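Long-range contacts in beta-galactosidase (Geobacillus stearothermophilus, PDB 4OIF), which probably hydrolyses terminal non-reducing beta-D-galactose residues from beta-D-galactosides, as a zinc-containing, trimeric enzyme of glycoside hydrolase family 42: residues A[4-8]-A[403-408]; A[350-355]-A[630-634]. All blocks are in the same frame, centred on the assembly; numbering follows the deposited sequence.

Interaction 1. Residues A[4-8]-A[403-408]; sequences YERTY and GIVGTN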
loop_
_atom_site.group_PDB
_atom_site.type_symbol
_atom_site.label_atom_id
_atom_site.label_comp_id
_atom_site.label_asym_id
_atom_site.label_seq_id
_atom_site.Cartn_x
_atom_site.Cartn_y
_atom_site.Cartn_z
ATOM N N TYR A 4 1.989 -12.371 -51.837
ATOM C CA TYR A 4 2.323 -13.148 -50.632
ATOM C C TYR A 4 3.806 -13.518 -50.564
ATOM O O TYR A 4 4.156 -14.575 -50.036
ATOM C CB TYR A 4 1.519 -14.459 -50.555
ATOM C CG TYR A 4 0.019 -14.355 -50.376
ATOM C CD1 TYR A 4 -0.547 -13.584 -49.364
ATOM C CD2 TYR A 4 -0.834 -15.049 -51.224
ATOM C CE1 TYR A 4 -1.930 -13.509 -49.209
ATOM C CE2 TYR A 4 -2.205 -14.986 -51.077
ATOM C CZ TYR A 4 -2.751 -14.218 -50.074
ATOM O OH TYR A 4 -4.123 -14.173 -49.958
ATOM N N GLU A 5 4.681 -12.683 -51.108
ATOM C CA GLU A 5 6.065 -13.108 -51.221
ATOM C C GLU A 5 6.710 -13.141 -49.842
ATOM O O GLU A 5 6.381 -12.337 -48.973
ATOM C CB GLU A 5 6.850 -12.205 -52.175
ATOM C CG GLU A 5 7.648 -12.995 -53.220
ATOM C CD GLU A 5 8.669 -13.946 -52.597
ATOM O OE1 GLU A 5 9.602 -13.468 -51.913
ATOM O OE2 GLU A 5 8.527 -15.176 -52.771
ATOM N N ARG A 6 7.606 -14.099 -49.640
ATOM C CA ARG A 6 8.322 -14.205 -48.379
ATOM C C ARG A 6 9.253 -13.019 -48.186
ATOM O O ARG A 6 9.815 -12.485 -49.142
ATOM C CB ARG A 6 9.117 -15.509 -48.308
ATOM C CG ARG A 6 8.259 -16.755 -48.187
ATOM C CD ARG A 6 9.135 -17.983 -48.259
ATOM N NE ARG A 6 8.400 -19.208 -47.954
ATOM C CZ ARG A 6 7.726 -19.929 -48.846
ATOM N NH1 ARG A 6 7.672 -19.548 -50.119
ATOM N NH2 ARG A 6 7.096 -21.033 -48.459
ATOM N N THR A 7 9.395 -12.596 -46.940
ATOM C CA THR A 7 10.344 -11.552 -46.600
ATOM C C THR A 7 11.161 -12.024 -45.401
ATOM O O THR A 7 10.667 -12.060 -44.273
ATOM C CB THR A 7 9.631 -10.222 -46.294
ATOM O OG1 THR A 7 8.787 -10.388 -45.157
ATOM C CG2 THR A 7 8.774 -9.779 -47.484
ATOM N N TYR A 8 12.406 -12.410 -45.654
ATOM C CA TYR A 8 13.262 -12.980 -44.615
ATOM C C TYR A 8 13.913 -11.902 -43.752
ATOM O O TYR A 8 14.447 -10.918 -44.268
ATOM C CB TYR A 8 14.334 -13.867 -45.246
ATOM C CG TYR A 8 13.788 -15.077 -45.980
ATOM C CD1 TYR A 8 13.749 -16.329 -45.368
ATOM C CD2 TYR A 8 13.320 -14.971 -47.284
ATOM C CE1 TYR A 8 13.259 -17.438 -46.036
ATOM C CE2 TYR A 8 12.825 -16.077 -47.961
ATOM C CZ TYR A 8 12.798 -17.306 -47.332
ATOM O OH TYR A 8 12.308 -18.405 -47.998
ATOM N N GLY A 403 9.418 -23.782 -44.236
ATOM C CA GLY A 403 8.659 -23.110 -45.278
ATOM C C GLY A 403 7.849 -21.938 -44.756
ATOM O O GLY A 403 7.453 -21.041 -45.504
ATOM N N ILE A 404 7.604 -21.945 -43.453
ATOM C CA ILE A 404 6.872 -20.867 -42.823
ATOM C C ILE A 404 7.777 -19.629 -42.663
ATOM O O ILE A 404 7.302 -18.478 -42.653
ATOM C CB ILE A 404 6.309 -21.339 -41.480
ATOM C CG1 ILE A 404 5.400 -22.551 -41.716
ATOM C CG2 ILE A 404 5.543 -20.227 -40.786
ATOM C CD1 ILE A 404 5.158 -23.403 -40.468
ATOM N N VAL A 405 9.081 -19.871 -42.578
ATOM C CA VAL A 405 10.048 -18.791 -42.410
ATOM C C VAL A 405 9.888 -17.706 -43.475
ATOM O O VAL A 405 9.913 -17.978 -44.678
ATOM C CB VAL A 405 11.498 -19.317 -42.443
ATOM C CG1 VAL A 405 12.490 -18.157 -42.402
ATOM C CG2 VAL A 405 11.734 -20.266 -41.282
ATOM N N GLY A 406 9.704 -16.474 -43.019
ATOM C CA GLY A 406 9.574 -15.341 -43.914
ATOM C C GLY A 406 8.183 -15.124 -44.474
ATOM O O GLY A 406 7.950 -14.131 -45.158
ATOM N N THR A 407 7.256 -16.040 -44.207
ATOM C CA THR A 407 5.883 -15.829 -44.664
ATOM C C THR A 407 5.190 -14.726 -43.865
ATOM O O THR A 407 5.389 -14.592 -42.647
ATOM C CB THR A 407 5.026 -17.111 -44.564
ATOM O OG1 THR A 407 5.038 -17.595 -43.211
ATOM C CG2 THR A 407 5.556 -18.186 -45.508
ATOM N N ASN A 408 4.369 -13.951 -44.560
ATOM C CA ASN A 408 3.576 -12.901 -43.933
ATOM C C ASN A 408 2.119 -13.318 -43.770
ATOM O O ASN A 408 1.775 -14.491 -43.977
ATOM C CB ASN A 408 3.684 -11.613 -44.748
ATOM C CG ASN A 408 5.109 -11.058 -44.764
ATOM O OD1 ASN A 408 5.587 -10.504 -43.764
ATOM N ND2 ASN A 408 5.796 -11.211 -45.894
HETATM O O HOH W 1 4.551 -14.684 -47.414
HETATM O O HOH W 2 10.640 -20.351 -45.863
#

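Interaction 2. Residues A[350-355]-A[630-634]; sequences IAHGSD and VQARQ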
loop_
_atom_site.group_PDB
_atom_site.type_symbol
_atom_site.label_atom_id
_atom_site.label_comp_id
_atom_site.label_asym_id
_atom_site.label_seq_id
_atom_site.Cartn_x
_atom_site.Cartn_y
_atom_site.Cartn_z
ATOM N N ILE A 350 4.563 -18.940 -33.519
ATOM C CA ILE A 350 4.831 -19.042 -34.958
ATOM C C ILE A 350 3.601 -18.635 -35.794
ATOM O O ILE A 350 3.720 -18.038 -36.861
ATOM C CB ILE A 350 5.275 -20.475 -35.346
ATOM C CG1 ILE A 350 6.494 -20.890 -34.513
ATOM C CG2 ILE A 350 5.577 -20.592 -36.860
ATOM C CD1 ILE A 350 7.689 -19.983 -34.698
ATOM N N ALA A 351 2.415 -18.944 -35.294
ATOM C CA ALA A 351 1.197 -18.727 -36.054
ATOM C C ALA A 351 0.881 -17.235 -36.245
ATOM O O ALA A 351 0.281 -16.848 -37.248
ATOM C CB ALA A 351 0.036 -19.433 -35.380
ATOM N N HIS A 352 1.278 -16.405 -35.285
ATOM C CA HIS A 352 0.992 -14.981 -35.355
ATOM C C HIS A 352 2.160 -14.209 -35.945
ATOM O O HIS A 352 2.125 -12.986 -35.988
ATOM C CB HIS A 352 0.638 -14.425 -33.973
ATOM C CG HIS A 352 -0.764 -14.727 -33.536
ATOM N ND1 HIS A 352 -1.800 -13.830 -33.684
ATOM C CD2 HIS A 352 -1.301 -15.829 -32.959
ATOM C CE1 HIS A 352 -2.914 -14.369 -33.221
ATOM N NE2 HIS A 352 -2.638 -15.580 -32.772
ATOM N N GLY A 353 3.183 -14.920 -36.421
ATOM C CA GLY A 353 4.215 -14.284 -37.222
ATOM C C GLY A 353 5.680 -14.456 -36.845
ATOM O O GLY A 353 6.561 -14.042 -37.597
ATOM N N SER A 354 5.965 -15.068 -35.705
ATOM C CA SER A 354 7.362 -15.241 -35.296
ATOM C C SER A 354 8.132 -16.237 -36.169
ATOM O O SER A 354 7.619 -17.307 -36.511
ATOM C CB SER A 354 7.433 -15.693 -33.839
ATOM O OG SER A 354 8.774 -15.865 -33.424
ATOM N N ASP A 355 9.364 -15.883 -36.529
ATOM C CA ASP A 355 10.275 -16.822 -37.190
ATOM C C ASP A 355 11.297 -17.397 -36.209
ATOM O O ASP A 355 12.363 -17.863 -36.612
ATOM C CB ASP A 355 10.996 -16.157 -38.368
ATOM C CG ASP A 355 10.114 -16.048 -39.599
ATOM O OD1 ASP A 355 9.085 -16.757 -39.666
ATOM O OD2 ASP A 355 10.450 -15.257 -40.506
ATOM N N VAL A 630 -7.683 -20.648 -34.554
ATOM C CA VAL A 630 -7.120 -21.006 -35.843
ATOM C C VAL A 630 -6.457 -19.771 -36.417
ATOM O O VAL A 630 -7.101 -18.737 -36.558
ATOM C CB VAL A 630 -8.190 -21.556 -36.820
ATOM C CG1 VAL A 630 -7.568 -21.832 -38.177
ATOM C CG2 VAL A 630 -8.838 -22.825 -36.253
ATOM N N GLN A 631 -5.167 -19.873 -36.720
ATOM C CA GLN A 631 -4.420 -18.724 -37.224
ATOM C C GLN A 631 -3.509 -19.157 -38.348
ATOM O O GLN A 631 -2.974 -20.249 -38.300
ATOM C CB GLN A 631 -3.589 -18.078 -36.110
ATOM C CG GLN A 631 -4.395 -17.318 -35.066
ATOM C CD GLN A 631 -5.045 -16.080 -35.633
ATOM O OE1 GLN A 631 -4.503 -15.430 -36.536
ATOM N NE2 GLN A 631 -6.220 -15.751 -35.116
ATOM N N ALA A 632 -3.295 -18.302 -39.342
ATOM C CA ALA A 632 -2.544 -18.718 -40.521
ATOM C C ALA A 632 -1.426 -17.770 -40.976
ATOM O O ALA A 632 -1.441 -16.563 -40.712
ATOM C CB ALA A 632 -3.500 -18.933 -41.660
ATOM N N ARG A 633 -0.456 -18.339 -41.679
ATOM C CA ARG A 633 0.517 -17.550 -42.417
ATOM C C ARG A 633 0.451 -17.951 -43.879
ATOM O O ARG A 633 0.129 -19.079 -44.201
ATOM C CB ARG A 633 1.913 -17.738 -41.841
ATOM C CG ARG A 633 2.008 -17.138 -40.448
ATOM C CD ARG A 633 3.333 -17.359 -39.819
ATOM N NE ARG A 633 4.389 -16.627 -40.500
ATOM C CZ ARG A 633 5.634 -16.577 -40.051
ATOM N NH1 ARG A 633 5.939 -17.221 -38.929
ATOM N NH2 ARG A 633 6.561 -15.898 -40.717
ATOM N N GLN A 634 0.723 -17.013 -44.769
ATOM C CA GLN A 634 0.470 -17.255 -46.173
ATOM C C GLN A 634 1.732 -17.139 -47.002
ATOM O O GLN A 634 2.430 -16.128 -46.953
ATOM C CB GLN A 634 -0.597 -16.284 -46.680
ATOM C CG GLN A 634 -1.806 -16.214 -45.768
ATOM C CD GLN A 634 -3.026 -15.614 -46.439
ATOM O OE1 GLN A 634 -3.289 -14.419 -46.326
ATOM N NE2 GLN A 634 -3.783 -16.447 -47.134
#

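Interaction 1. Residues A[4-8]-A[403-408]
The carbonyl of E5 receives a weak, bent bond from N408 ND2 (3.3 Å), and a water lies between Y4 O and N408 N, accepting from the latter. R6 has the largest area covered by 403-408 among the residues of its loop. With CG beside the backbone N (chi1 -70°) and the chain extended from there to NE, its arm runs past the G406 carbonyl and the T407 methyl to the G403 carbonyl. NE and NH2 grip this one oxygen side-on, R6 NE to G403 O at 3.2 Å and R6 NH2 to G403 O at 3.0 Å, with the acceptor lying almost in the guanidinium plane. NH2 is shared with E637, which supplies the countercharge in a salt bridge. At T7 the backbones join directly: T7 N donates to G406 O (2.8 Å, 165°), an oxygen also approached by R6 CA. On the side chain of T7, OG1 accepts from N408 ND2 at 3.2 Å, in the plane of the amide, which thus reaches both E5 and T7. Y8 CD1 touches V405 CG1 (3.7 Å), the two side chains crossing at about a right angle, while a second water donates to V405 O and bonds weakly to R6 NE and Y8 OH. The residues receiving this loop form a type II turn from I404 to T407, with G406 at positive phi (83°). Main-chain carbonyls accept four of the five direct bonds, so the N-terminal loop is fastened chiefly by polar bonds onto the connection between helix 386-399 and strand 413-416.

Interaction 2. Residues A[350-355]-A[630-634]
A buried arginine locks the end of a barrel-domain helix to an edge strand of the C-terminal sheet: R633, on strand 628-634, reaches into the turn that follows helix 341-351. That turn is a Schellman motif with G353 as its C-prime residue, and it leaves carbonyl oxygens facing the strand. The arginine runs extended to CD, which lies against the I350 carbonyl, and the bend at chi3 (67°) then turns NE and the guanidinium into the turn. There R633 NH1 bonds I350 O at 3.1 Å, in the carbonyl plane and on a lone pair, although this oxygen also accepts from G353 N. The bond from R633 NH1 to S354 O (2.9 Å) is more bent and comes from above the S354 carbonyl plane, not on a lone pair. R633 NH2 forms a salt bridge with D355 OD1 at 2.9 Å on the syn side of the carboxylate, whose plane is turned 19° from the guanidinium; NH2 also bonds T407 O. The carbonyl carbon of G353 sits over one guanidinium face, offset toward its rim. So many partners probably keep the buried charge fixed and compensated. Two residues earlier on the strand, Q631 packs its CB on A351 CB (3.9 Å); Q631 CG lies 3.4 Å from H352 NE2, and the bend at chi2 carries the amide carbon alongside the ring at CE1. D308 holds the imidazole through ND1, whereas Q631 OE1 takes a bond from R409. Beside it in the antiparallel sheet, strand 638-645 pairs through Q631-F642 and R633-Y640. On the barrel side, G353 and D355 bond the backbone of F318, beside strand 319-322, and D355 that of L16 in strand 16-21.

The two contacts adjoin, their centres about 10 Å apart. Interaction 2 is wholly buried and joins the barrel domain to the C-terminal sheet, while the partly exposed interaction 1 sets the N-terminal loop on the connection between helix 386-399 and strand 413-416. Both use an arginine on main-chain carbonyls, but R633 is buried and has its carboxylate within the contact, whereas R6 takes E637 from outside, with an asparagine amide and waters completing interaction 1. The 403-408 loop connects them directly: T407 O lies 2.6 Å from R633 NH2, and N408 O 2.8 Å from Q634 N, both probable hydrogen bonds. D355 adds a bond to G406 N.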